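Local coordinates for protein histidinol-phosphate aminotransferase (Clostridium acetobutylicum, PDB 3FTB) that probably transfers amino groups with the help of pyridoxal 5'-phosphate, as expected of a histidinol-phosphate aminotransferase, at residues L259-T262 with N263-E266. Residues are numbered along the deposited sequence; the frame is centred on the assembly and turned at random.
Sequences LKDT and NYIE
Asp-261, the N-cap of helix 262-285, meets Tyr-264 and Ile-265 of the first turn with both backbone and side chain. Its carbonyl O takes two bonds. The N-H of Ile-265 comes in the carbonyl plane, 3.1 Å from N to Asp-261 O and fairly straight at 158°, whereas the N-H of Tyr-264 approaches the same oxygen from above that plane and is more bent. A weak third bond runs from Tyr-264 N to Asp-261 OD1, 3.3 Å long, so this amide is shared between the backbone and the side chain of the cap. With CG of Asp-261 anti to its own nitrogen (chi1 -160°), the carboxylate crosses the base of the tyrosine side chain at a slant, OD2 coming within 3.3 Å of Tyr-264 CB; carboxylate and ring planes are 42° apart. The far ends of both side chains are held by other parts of the chain: Asp-261 OD2 pairs with Ser-43 OG, and Tyr-264 OH with Gly-39 O.

Ile-265 lays its longer branch over the cap carbonyl. CG1, beside the backbone N, stands 3.3 Å from Asp-261 O, and CD1 reaches on to Leu-259 O at 3.9 Å. The carbonyl of Thr-262 faces Glu-266, four residues on, whose N bonds weakly to Thr-262 O at 2.9 Å, and CG of Glu-266 passes 3.1 Å from that oxygen. On the loop side, Thr-262 N is tied weakly to Lys-260 O, across an inverse gamma turn centred on Asp-261; Thr-262 OG1 also bonds weakly to this oxygen, which thus receives both amide and hydroxyl. The whole is an aspartate N-cap, in which a tight turn leads from the loop after helix 249-257 into the long helix 262-285 of this class I and II aminotransferase chain.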
# COMPACT_ATOMS: atom_id res chain seq x y z
N LEU A 259 4.03 -15.67 -11.48
CA LEU A 259 3.95 -16.91 -10.70
C LEU A 259 3.81 -18.16 -11.58
O LEU A 259 4.01 -19.29 -11.11
CB LEU A 259 2.81 -16.85 -9.68
CG LEU A 259 2.84 -15.74 -8.63
CD1 LEU A 259 1.71 -15.95 -7.65
CD2 LEU A 259 4.18 -15.75 -7.90
N LYS A 260 3.46 -17.94 -12.85
CA LYS A 260 3.32 -19.03 -13.83
C LYS A 260 4.65 -19.25 -14.50
O LYS A 260 4.85 -20.26 -15.16
CB LYS A 260 2.30 -18.67 -14.91
CG LYS A 260 0.89 -18.39 -14.42
CD LYS A 260 0.21 -17.40 -15.36
CE LYS A 260 0.77 -17.51 -16.77
NZ LYS A 260 0.27 -16.45 -17.68
N ASP A 261 5.54 -18.27 -14.34
CA ASP A 261 6.86 -18.25 -14.95
C ASP A 261 7.74 -19.39 -14.43
O ASP A 261 8.73 -19.18 -13.73
CB ASP A 261 7.53 -16.89 -14.66
CG ASP A 261 8.65 -16.58 -15.62
OD1 ASP A 261 9.07 -17.49 -16.38
OD2 ASP A 261 9.12 -15.42 -15.61
N THR A 262 7.39 -20.62 -14.80
CA THR A 262 8.10 -21.80 -14.35
C THR A 262 9.58 -21.80 -14.75
O THR A 262 10.42 -22.35 -14.04
CB THR A 262 7.43 -23.13 -14.83
OG1 THR A 262 6.85 -22.93 -16.13
CG2 THR A 262 6.32 -23.54 -13.88
N ASN A 263 9.90 -21.19 -15.89
CA ASN A 263 11.29 -21.18 -16.36
C ASN A 263 12.18 -20.12 -15.70
O ASN A 263 13.41 -20.17 -15.80
CB ASN A 263 11.35 -21.13 -17.88
CG ASN A 263 10.95 -22.45 -18.52
OD1 ASN A 263 11.40 -23.52 -18.11
ND2 ASN A 263 10.09 -22.38 -19.54
N TYR A 264 11.56 -19.15 -15.03
CA TYR A 264 12.30 -18.24 -14.17
C TYR A 264 12.53 -18.96 -12.85
O TYR A 264 13.59 -18.85 -12.24
CB TYR A 264 11.51 -16.95 -13.91
CG TYR A 264 12.16 -16.05 -12.90
CD1 TYR A 264 13.08 -15.09 -13.29
CD2 TYR A 264 11.88 -16.17 -11.54
CE1 TYR A 264 13.69 -14.27 -12.37
CE2 TYR A 264 12.50 -15.36 -10.61
CZ TYR A 264 13.40 -14.40 -11.03
OH TYR A 264 14.02 -13.58 -10.12
N ILE A 265 11.51 -19.71 -12.43
CA ILE A 265 11.58 -20.45 -11.18
C ILE A 265 12.59 -21.63 -11.22
O ILE A 265 13.12 -22.01 -10.18
CB ILE A 265 10.18 -20.94 -10.76
CG1 ILE A 265 9.26 -19.73 -10.53
CG2 ILE A 265 10.25 -21.81 -9.51
CD1 ILE A 265 7.76 -20.06 -10.41
N GLU A 266 12.85 -22.18 -12.39
CA GLU A 266 13.74 -23.34 -12.50
C GLU A 266 15.20 -22.94 -12.70
O GLU A 266 16.13 -23.62 -12.24
CB GLU A 266 13.30 -24.25 -13.65
CG GLU A 266 11.97 -24.95 -13.42
CD GLU A 266 11.54 -25.74 -14.63
OE1 GLU A 266 10.70 -26.66 -14.47
OE2 GLU A 266 12.03 -25.45 -15.75